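Local coordinates for cellulosome protein dockerin type I (Clostridium thermocellum, PDB 2WZ8) that probably binds plant cell-wall carbohydrate as a family 35 carbohydrate-binding module of the cellulosome, in a beta-sandwich fold that carries a bound calcium ion, at residues D29-G34 with N109-D114; G39-G44 with P139-I144; V66-A71 with F103-W108. One frame throughout, in Å; residues are numbered along the deposited sequence.

Contact 1: D29-G34 with N109-D114; sequences DNAASG and NTYRTD. With MG (magnesium ion), chain C; CA (calcium ion), chain B.
The phenol of Tyr111 donates a hydrogen bond from its hydroxyl to the carboxylate of Asp29, the one hydrogen bond that joins the loop 29-34 to the segment that leads into the edge strand 112-120 in this beta-sandwich. The bond is short, OH to Asp29 OD2 2.6 Å, and arrives on the anti side of the carboxylate, 27° out of its plane. Seen from the tyrosine, OD2 lies at the ring edge and in the ring plane, although the two flat groups are turned 57° against each other. Asp29 can reach that far because its CG stands anti to the backbone N (chi1 -173°), with the two side chains advancing from opposite directions. Its other oxygen bonds within its own loop: OD1 accepts the backbone N of Ala31 at 3.0 Å from above the carboxylate plane, an Asx turn laid over the type I beta turn from Asp29 to Ala32. One aspartate therefore shapes its own loop and ties it to the tyrosine, a double task that suits a residue with two acceptor oxygens.

Small residues let the ring come close. The methyl of Ala32 meets Tyr111 CZ at 3.7 Å in an oblique approach, and the same alanine also touches Asp142. Ala31 CB sits 3.4 Å from Asn109 O. Beyond the turn, Ser33 O binds the calcium ion at 2.3 Å, alongside ligands from Glu12, Glu14, Gln36 and Asp142, so the tyrosine bond and the metal bond lie four residues apart on one loop. At the far end of the second segment Asp114 holds a magnesium ion whose other five ligands are waters, while its OD2 also pairs with His100; the metal bond itself runs from Asp114 OD1 at 2.1 Å.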
loop_
_atom_site.group_PDB
_atom_site.type_symbol
_atom_site.label_atom_id
_atom_site.label_comp_id
_atom_site.label_asym_id
_atom_site.label_seq_id
_atom_site.Cartn_x
_atom_site.Cartn_y
_atom_site.Cartn_z
ATOM N N ASP A 29 0.744 -15.978 0.405
ATOM C CA ASP A 29 0.224 -16.162 1.761
ATOM C C ASP A 29 -1.220 -16.555 1.642
ATOM O O ASP A 29 -2.014 -15.765 1.149
ATOM C CB ASP A 29 0.326 -14.876 2.568
ATOM C CG ASP A 29 -0.033 -15.032 4.030
ATOM O OD1 ASP A 29 -0.514 -16.119 4.419
ATOM O OD2 ASP A 29 0.229 -14.086 4.807
ATOM N N ASN A 30 -1.545 -17.781 2.064
ATOM C CA ASN A 30 -2.947 -18.216 1.965
ATOM C C ASN A 30 -3.903 -17.403 2.792
ATOM O O ASN A 30 -5.106 -17.438 2.519
ATOM C CB ASN A 30 -3.117 -19.680 2.330
ATOM C CG ASN A 30 -2.338 -20.589 1.421
ATOM O OD1 ASN A 30 -1.586 -21.448 1.898
ATOM N ND2 ASN A 30 -2.483 -20.399 0.093
ATOM N N ALA A 31 -3.367 -16.653 3.755
ATOM C CA ALA A 31 -4.182 -15.805 4.639
ATOM C C ALA A 31 -4.510 -14.460 3.987
ATOM O O ALA A 31 -5.402 -13.760 4.446
ATOM C CB ALA A 31 -3.470 -15.522 5.952
ATOM N N ALA A 32 -3.829 -14.125 2.891
ATOM C CA ALA A 32 -4.027 -12.848 2.170
ATOM C C ALA A 32 -5.087 -12.935 1.102
ATOM O O ALA A 32 -5.316 -13.991 0.501
ATOM C CB ALA A 32 -2.676 -12.377 1.550
ATOM N N SER A 33 -5.727 -11.805 0.832
ATOM C CA SER A 33 -6.633 -11.704 -0.313
ATOM C C SER A 33 -5.925 -12.069 -1.599
ATOM O O SER A 33 -4.826 -11.592 -1.900
ATOM C CB SER A 33 -7.235 -10.304 -0.390
ATOM O OG SER A 33 -8.191 -10.175 -1.406
ATOM N N GLY A 34 -6.541 -12.987 -2.334
ATOM C CA GLY A 34 -5.964 -13.444 -3.588
ATOM C C GLY A 34 -4.798 -14.404 -3.440
ATOM O O GLY A 34 -4.206 -14.862 -4.439
ATOM N N ASN A 109 0.852 -12.790 9.068
ATOM C CA ASN A 109 -0.259 -13.363 8.328
ATOM C C ASN A 109 -1.614 -12.854 8.817
ATOM O O ASN A 109 -2.644 -13.399 8.497
ATOM C CB ASN A 109 -0.229 -14.886 8.388
ATOM C CG ASN A 109 -0.400 -15.419 9.794
ATOM O OD1 ASN A 109 -0.364 -14.668 10.775
ATOM N ND2 ASN A 109 -0.579 -16.727 9.902
ATOM N N THR A 110 -1.583 -11.778 9.575
ATOM C CA THR A 110 -2.798 -11.165 10.117
ATOM C C THR A 110 -2.963 -9.813 9.429
ATOM O O THR A 110 -2.171 -8.871 9.646
ATOM C CB THR A 110 -2.701 -10.941 11.636
ATOM O OG1 THR A 110 -2.427 -12.196 12.278
ATOM C CG2 THR A 110 -3.977 -10.326 12.195
ATOM N N TYR A 111 -4.000 -9.752 8.609
ATOM C CA TYR A 111 -4.281 -8.609 7.742
ATOM C C TYR A 111 -5.468 -7.811 8.256
ATOM O O TYR A 111 -6.533 -8.366 8.506
ATOM C CB TYR A 111 -4.540 -9.055 6.290
ATOM C CG TYR A 111 -3.338 -9.726 5.683
ATOM C CD1 TYR A 111 -2.358 -8.992 5.025
ATOM C CD2 TYR A 111 -3.173 -11.095 5.753
ATOM C CE1 TYR A 111 -1.243 -9.590 4.484
ATOM C CE2 TYR A 111 -2.037 -11.706 5.224
ATOM C CZ TYR A 111 -1.083 -10.950 4.565
ATOM O OH TYR A 111 0.044 -11.572 4.043
ATOM N N ARG A 112 -5.215 -6.535 8.482
ATOM C CA ARG A 112 -6.247 -5.605 8.939
ATOM C C ARG A 112 -6.306 -4.435 7.973
ATOM O O ARG A 112 -5.560 -4.379 6.993
ATOM C CB ARG A 112 -5.973 -5.091 10.374
ATOM C CG ARG A 112 -6.069 -6.161 11.473
ATOM C CD ARG A 112 -7.506 -6.331 12.066
ATOM N NE ARG A 112 -8.311 -7.198 11.237
ATOM C CZ ARG A 112 -8.165 -8.523 11.200
ATOM N NH1 ARG A 112 -7.248 -9.116 11.976
ATOM N NH2 ARG A 112 -8.946 -9.243 10.404
ATOM N N THR A 113 -7.217 -3.507 8.232
ATOM C CA THR A 113 -7.400 -2.342 7.338
ATOM C C THR A 113 -7.255 -1.027 8.081
ATOM O O THR A 113 -7.527 -0.882 9.290
ATOM C CB THR A 113 -8.743 -2.354 6.616
ATOM O OG1 THR A 113 -9.801 -2.296 7.569
ATOM C CG2 THR A 113 -8.889 -3.624 5.762
ATOM N N ASP A 114 -6.850 -0.040 7.303
ATOM C CA ASP A 114 -6.878 1.374 7.733
ATOM C C ASP A 114 -7.190 2.239 6.530
ATOM O O ASP A 114 -7.038 1.816 5.390
ATOM C CB ASP A 114 -5.564 1.790 8.383
ATOM C CG ASP A 114 -5.725 2.964 9.321
ATOM O OD1 ASP A 114 -6.872 3.449 9.591
ATOM O OD2 ASP A 114 -4.671 3.445 9.793
HETATM MG MG MG C . -7.621 5.040 10.772
HETATM CA CA CA B . -3.497 -9.698 -2.158
HETATM O O HOH W 1 -5.397 5.388 11.553
HETATM O O HOH W 2 -7.111 6.423 9.286
HETATM O O HOH W 3 -8.038 3.396 12.119
HETATM O O HOH W 4 -8.394 6.503 11.858
HETATM O O HOH W 5 -9.378 4.596 9.618
#

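Contact 2: G39-G44 with P139-I144; sequences GWIGNG and PNIDKI. With CA (calcium ion), chain B.
Ile41 pushes the end of its side chain against Ile141, CD1 to CG1 3.8 Å, the two chains crossing at about a right angle. In Ile41 the CG1 branch stands anti to the carbonyl carbon (chi1 -54°), and the nearly extended second torsion, 163°, carries CD1 out toward the strand 140-147. The same methyl also lies 4.0 Å from Pro139 O. Branched, apolar isoleucines suit this buried place: both also touch Leu49 of the strand 49-56, in the opposing sheet, and Ile141 reaches Val66 besides.

The polar half of the contact depends on Asn140 and two waters, for no direct hydrogen bond links the segments. Asn140 OD1 accepts a hydrogen bond from each of the two waters. One lies 2.7 Å from OD1 and in turn accepts from Trp40 N; the other accepts from Ile41 N at 3.1 Å. Successive backbone N-H groups of the loop are thus served through a single amide oxygen, a task that suits an amide oxygen, which can accept two hydrogen bonds at once. Gly39 lets the amide come close, its CA 3.5 Å from Asn140 OD1. The side chain of Trp40 leaves its backbone away from the strand, and its ring meets Tyr137 edge to face; the first water also lies over one face of the indole.

Further along, Asp142 supplies two calcium ligands, OD1 at 2.2 Å and its own backbone O at 2.5 Å. Asp142 and Lys143 both face the single residue Gln67 on the neighbouring strand 60-69. This is a classic beta bulge, built into a metal-binding strand of the beta-sandwich found in this family of carbohydrate-binding modules.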
loop_
_atom_site.group_PDB
_atom_site.type_symbol
_atom_site.label_atom_id
_atom_site.label_comp_id
_atom_site.label_asym_id
_atom_site.label_seq_id
_atom_site.Cartn_x
_atom_site.Cartn_y
_atom_site.Cartn_z
ATOM N N GLY A 39 5.657 -7.530 -0.320
ATOM C CA GLY A 39 6.550 -7.292 0.810
ATOM C C GLY A 39 7.791 -6.545 0.379
ATOM O O GLY A 39 8.023 -6.294 -0.800
ATOM N N TRP A 40 8.611 -6.294 1.375
ATOM C CA TRP A 40 9.925 -5.637 1.261
ATOM C C TRP A 40 9.812 -4.283 0.575
ATOM O O TRP A 40 10.640 -3.881 -0.238
ATOM C CB TRP A 40 10.949 -6.562 0.612
ATOM C CG TRP A 40 11.116 -7.743 1.485
ATOM C CD1 TRP A 40 10.486 -8.960 1.365
ATOM C CD2 TRP A 40 11.837 -7.806 2.724
ATOM N NE1 TRP A 40 10.801 -9.768 2.432
ATOM C CE2 TRP A 40 11.626 -9.091 3.277
ATOM C CE3 TRP A 40 12.623 -6.900 3.421
ATOM C CZ2 TRP A 40 12.175 -9.483 4.491
ATOM C CZ3 TRP A 40 13.188 -7.295 4.621
ATOM C CH2 TRP A 40 12.963 -8.584 5.135
ATOM N N ILE A 41 8.752 -3.585 0.966
ATOM C CA ILE A 41 8.550 -2.182 0.570
ATOM C C ILE A 41 9.242 -1.312 1.603
ATOM O O ILE A 41 8.823 -1.211 2.733
ATOM C CB ILE A 41 7.052 -1.801 0.503
ATOM C CG1 ILE A 41 6.261 -2.736 -0.399
ATOM C CG2 ILE A 41 6.888 -0.357 0.060
ATOM C CD1 ILE A 41 4.749 -2.649 -0.147
ATOM N N GLY A 42 10.321 -0.676 1.206
ATOM C CA GLY A 42 11.070 0.209 2.097
ATOM C C GLY A 42 12.572 0.063 1.979
ATOM O O GLY A 42 13.085 -0.500 1.014
ATOM N N ASN A 43 13.266 0.597 2.984
ATOM C CA ASN A 43 14.745 0.628 2.991
ATOM C C ASN A 43 15.289 1.313 1.741
ATOM O O ASN A 43 16.282 0.901 1.140
ATOM C CB ASN A 43 15.291 -0.794 3.061
ATOM C CG ASN A 43 16.784 -0.812 3.248
ATOM O OD1 ASN A 43 17.328 -0.029 4.030
ATOM N ND2 ASN A 43 17.453 -1.676 2.498
ATOM N N GLY A 44 14.617 2.379 1.358
ATOM C CA GLY A 44 15.013 3.137 0.160
ATOM C C GLY A 44 13.901 3.271 -0.834
ATOM O O GLY A 44 13.099 2.366 -1.032
ATOM N N PRO A 139 4.423 -1.347 5.946
ATOM C CA PRO A 139 3.782 -2.643 6.128
ATOM C C PRO A 139 3.760 -3.423 4.812
ATOM O O PRO A 139 3.879 -2.852 3.715
ATOM C CB PRO A 139 2.355 -2.280 6.514
ATOM C CG PRO A 139 2.132 -0.962 5.910
ATOM C CD PRO A 139 3.441 -0.252 5.974
ATOM N N ASN A 140 3.543 -4.724 4.953
ATOM C CA ASN A 140 3.219 -5.569 3.792
ATOM C C ASN A 140 1.803 -5.205 3.327
ATOM O O ASN A 140 0.894 -5.081 4.140
ATOM C CB ASN A 140 3.309 -7.045 4.153
ATOM C CG ASN A 140 4.703 -7.493 4.467
ATOM O OD1 ASN A 140 5.667 -6.773 4.204
ATOM N ND2 ASN A 140 4.823 -8.687 5.006
ATOM N N ILE A 141 1.629 -5.030 2.028
ATOM C CA ILE A 141 0.356 -4.583 1.462
ATOM C C ILE A 141 -0.311 -5.726 0.725
ATOM O O ILE A 141 0.287 -6.355 -0.142
ATOM C CB ILE A 141 0.503 -3.361 0.565
ATOM C CG1 ILE A 141 1.275 -2.240 1.287
ATOM C CG2 ILE A 141 -0.864 -2.894 0.012
ATOM C CD1 ILE A 141 0.585 -1.598 2.376
ATOM N N ASP A 142 -1.546 -6.011 1.126
ATOM C CA ASP A 142 -2.360 -7.090 0.532
ATOM C C ASP A 142 -3.171 -6.610 -0.687
ATOM O O ASP A 142 -3.154 -7.195 -1.785
ATOM C CB ASP A 142 -3.255 -7.678 1.621
ATOM C CG ASP A 142 -4.085 -8.856 1.167
ATOM O OD1 ASP A 142 -3.891 -9.353 0.029
ATOM O OD2 ASP A 142 -4.879 -9.340 2.009
ATOM N N LYS A 143 -3.910 -5.543 -0.457
ATOM C CA LYS A 143 -4.794 -4.923 -1.452
ATOM C C LYS A 143 -5.209 -3.541 -0.961
ATOM O O LYS A 143 -5.001 -3.196 0.189
ATOM C CB LYS A 143 -6.045 -5.781 -1.719
ATOM C CG LYS A 143 -6.895 -6.021 -0.529
ATOM C CD LYS A 143 -8.246 -6.622 -0.904
ATOM C CE LYS A 143 -9.056 -7.046 0.291
ATOM N NZ LYS A 143 -10.449 -7.519 -0.041
ATOM N N ILE A 144 -5.785 -2.773 -1.873
ATOM C CA ILE A 144 -6.475 -1.523 -1.566
ATOM C C ILE A 144 -7.867 -1.521 -2.178
ATOM O O ILE A 144 -8.156 -2.249 -3.128
ATOM C CB ILE A 144 -5.660 -0.280 -2.028
ATOM C CG1 ILE A 144 -5.628 -0.140 -3.545
ATOM C CG2 ILE A 144 -4.226 -0.241 -1.416
ATOM C CD1 ILE A 144 -4.964 1.126 -4.021
HETATM CA CA CA B . -3.497 -9.698 -2.158
HETATM O O HOH W 6 8.245 -7.577 3.961
HETATM O O HOH W 7 7.046 -4.272 3.408
#

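Contact 3: V66-A71 with F103-W108; sequences VQFANA and FNTRGW
Hydrogen bonds gather about Asn70, where the strand 60-69 gives way to loop. Its backbone N donates almost straight to Thr105 OG1 (3.0 Å, 172°), and its O accepts Thr105 N at 2.7 Å and, weakly, Arg106 N. Thr105 holds OG1 between the backbone N and the carbonyl carbon (chi1 67°), which turns OG1 to the Asn70 N-H and leaves CG2 toward Phe68; OG1 also hydrogen-bonds Thr110 O. Asn70 ND2 donates a hydrogen bond to Phe103 O (3.1 Å) from above the plane of that carbonyl; ND2 also bonds Val84 O, and OD1 accepts from Glu72 N. Asn104 OD1 accepts Arg106 N, an Asx turn that bends the loop round Asn70.

Aromatic contacts flank this polar centre. Phe68 directs its edge at the face of Phe103 in a T-shaped pair, centroids 5.0 Å apart and planes at 66°, with CZ over the middle of the Phe103 ring. Phe103 O lies at the Phe68 edge, 3.3 Å from CE1. The small methyl of Ala71 makes a CH-pi contact over the five-membered ring of Trp108, CB 3.5 Å from its centroid, while Ala71 N lies over the same indole.

Two waters complete the join, linking Ala71 O to Trp108 NE1 and Asn104 OD1 respectively. Backbone-directed polar groups thus set the loop's path, and its terminal rings, Phe103 and Trp108, pack against Phe68 and Ala71.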
loop_
_atom_site.group_PDB
_atom_site.type_symbol
_atom_site.label_atom_id
_atom_site.label_comp_id
_atom_site.label_asym_id
_atom_site.label_seq_id
_atom_site.Cartn_x
_atom_site.Cartn_y
_atom_site.Cartn_z
ATOM N N VAL A 66 -6.747 0.420 2.945
ATOM C CA VAL A 66 -5.530 -0.363 2.748
ATOM C C VAL A 66 -5.581 -1.569 3.662
ATOM O O VAL A 66 -5.721 -1.439 4.881
ATOM C CB VAL A 66 -4.267 0.479 3.056
ATOM C CG1 VAL A 66 -2.972 -0.330 2.828
ATOM C CG2 VAL A 66 -4.220 1.780 2.223
ATOM N N GLN A 67 -5.456 -2.741 3.059
ATOM C CA GLN A 67 -5.351 -4.000 3.816
ATOM C C GLN A 67 -3.891 -4.412 3.869
ATOM O O GLN A 67 -3.237 -4.505 2.855
ATOM C CB GLN A 67 -6.223 -5.105 3.231
ATOM C CG GLN A 67 -6.215 -6.375 4.081
ATOM C CD GLN A 67 -7.374 -7.286 3.828
ATOM O OE1 GLN A 67 -7.206 -8.438 3.362
ATOM N NE2 GLN A 67 -8.555 -6.803 4.132
ATOM N N PHE A 68 -3.411 -4.634 5.079
ATOM C CA PHE A 68 -1.965 -4.726 5.339
ATOM C C PHE A 68 -1.660 -5.631 6.526
ATOM O O PHE A 68 -2.546 -5.897 7.357
ATOM C CB PHE A 68 -1.388 -3.311 5.575
ATOM C CG PHE A 68 -1.804 -2.708 6.891
ATOM C CD1 PHE A 68 -1.013 -2.856 8.018
ATOM C CD2 PHE A 68 -3.034 -2.077 7.012
ATOM C CE1 PHE A 68 -1.406 -2.379 9.239
ATOM C CE2 PHE A 68 -3.454 -1.619 8.246
ATOM C CZ PHE A 68 -2.631 -1.756 9.356
ATOM N N ALA A 69 -0.386 -6.034 6.620
ATOM C CA ALA A 69 0.143 -6.728 7.798
ATOM C C ALA A 69 1.374 -5.998 8.298
ATOM O O ALA A 69 2.160 -5.503 7.519
ATOM C CB ALA A 69 0.424 -8.193 7.512
ATOM N N ASN A 70 1.521 -5.967 9.613
ATOM C CA ASN A 70 2.677 -5.350 10.260
ATOM C C ASN A 70 2.895 -5.964 11.631
ATOM O O ASN A 70 2.138 -5.675 12.541
ATOM C CB ASN A 70 2.499 -3.830 10.429
ATOM C CG ASN A 70 3.548 -3.232 11.378
ATOM O OD1 ASN A 70 4.637 -3.801 11.529
ATOM N ND2 ASN A 70 3.216 -2.125 12.027
ATOM N N ALA A 71 3.943 -6.789 11.782
ATOM C CA ALA A 71 4.264 -7.423 13.078
ATOM C C ALA A 71 5.632 -7.040 13.591
ATOM O O ALA A 71 6.237 -7.785 14.360
ATOM C CB ALA A 71 4.112 -8.957 13.007
ATOM N N PHE A 103 -0.635 0.800 12.163
ATOM C CA PHE A 103 -0.665 0.055 13.422
ATOM C C PHE A 103 -0.151 -1.379 13.249
ATOM O O PHE A 103 0.085 -1.888 12.160
ATOM C CB PHE A 103 -2.059 0.093 14.091
ATOM C CG PHE A 103 -3.182 -0.531 13.275
ATOM C CD1 PHE A 103 -3.314 -1.912 13.182
ATOM C CD2 PHE A 103 -4.127 0.257 12.624
ATOM C CE1 PHE A 103 -4.360 -2.454 12.476
ATOM C CE2 PHE A 103 -5.149 -0.325 11.895
ATOM C CZ PHE A 103 -5.270 -1.661 11.825
ATOM N N ASN A 104 0.098 -2.002 14.383
ATOM C CA ASN A 104 0.637 -3.335 14.402
ATOM C C ASN A 104 -0.496 -4.367 14.393
ATOM O O ASN A 104 -1.416 -4.328 15.221
ATOM C CB ASN A 104 1.545 -3.489 15.627
ATOM C CG ASN A 104 2.584 -4.569 15.473
ATOM O OD1 ASN A 104 2.281 -5.743 15.653
ATOM N ND2 ASN A 104 3.828 -4.184 15.158
ATOM N N THR A 105 -0.409 -5.317 13.470
ATOM C CA THR A 105 -1.372 -6.415 13.366
ATOM C C THR A 105 -0.951 -7.671 14.157
ATOM O O THR A 105 -1.684 -8.661 14.204
ATOM C CB THR A 105 -1.616 -6.825 11.914
ATOM O OG1 THR A 105 -0.420 -7.416 11.387
ATOM C CG2 THR A 105 -2.064 -5.653 11.078
ATOM N N ARG A 106 0.256 -7.614 14.702
ATOM C CA ARG A 106 0.818 -8.621 15.636
ATOM C C ARG A 106 1.162 -9.993 15.030
ATOM O O ARG A 106 1.652 -10.891 15.712
ATOM C CB ARG A 106 -0.093 -8.823 16.853
ATOM C CG ARG A 106 -0.217 -7.631 17.753
ATOM C CD ARG A 106 -1.138 -7.910 18.988
ATOM N NE ARG A 106 -1.064 -6.794 19.910
ATOM C CZ ARG A 106 -0.136 -6.652 20.844
ATOM N NH1 ARG A 106 0.820 -7.558 20.963
ATOM N NH2 ARG A 106 -0.143 -5.576 21.628
ATOM N N GLY A 107 0.946 -10.114 13.747
ATOM C CA GLY A 107 1.296 -11.269 12.963
ATOM C C GLY A 107 1.471 -10.954 11.519
ATOM O O GLY A 107 0.690 -10.205 10.947
ATOM N N TRP A 108 2.463 -11.563 10.897
ATOM C CA TRP A 108 2.718 -11.299 9.464
ATOM C C TRP A 108 1.673 -11.890 8.535
ATOM O O TRP A 108 1.579 -11.490 7.374
ATOM C CB TRP A 108 4.149 -11.704 9.049
ATOM C CG TRP A 108 5.163 -10.904 9.729
ATOM C CD1 TRP A 108 5.992 -11.303 10.739
ATOM C CD2 TRP A 108 5.461 -9.525 9.495
ATOM N NE1 TRP A 108 6.747 -10.256 11.167
ATOM C CE2 TRP A 108 6.437 -9.144 10.424
ATOM C CE3 TRP A 108 4.950 -8.561 8.621
ATOM C CZ2 TRP A 108 6.995 -7.860 10.450
ATOM C CZ3 TRP A 108 5.472 -7.282 8.677
ATOM C CH2 TRP A 108 6.479 -6.940 9.587
HETATM O O HOH W 8 8.411 -9.186 13.595
HETATM O O HOH W 9 4.143 -7.767 16.550
#

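Overall arrangement
All three contacts reach the four-stranded antiparallel sheet, whose order places strand 60-69 between 140-147 and 112-120. Contact 3 therefore adjoins both others, its centre about 8 Å from that of contact 1 and about 11 Å from that of contact 2; contacts 1 and 2 are about 12 Å apart, centre to centre. Along the chain the segments of contacts 1 and 2 alternate, and both segments of contact 3 fall between 39-44 and 109-114. Contacts 1 and 2 also share the calcium ion, and Ser33 N probably bonds to Asp142 OD2. The metal thus ties loop 29-34 to the sheet, while contact 3 fixes the loop leading into strand 112-120.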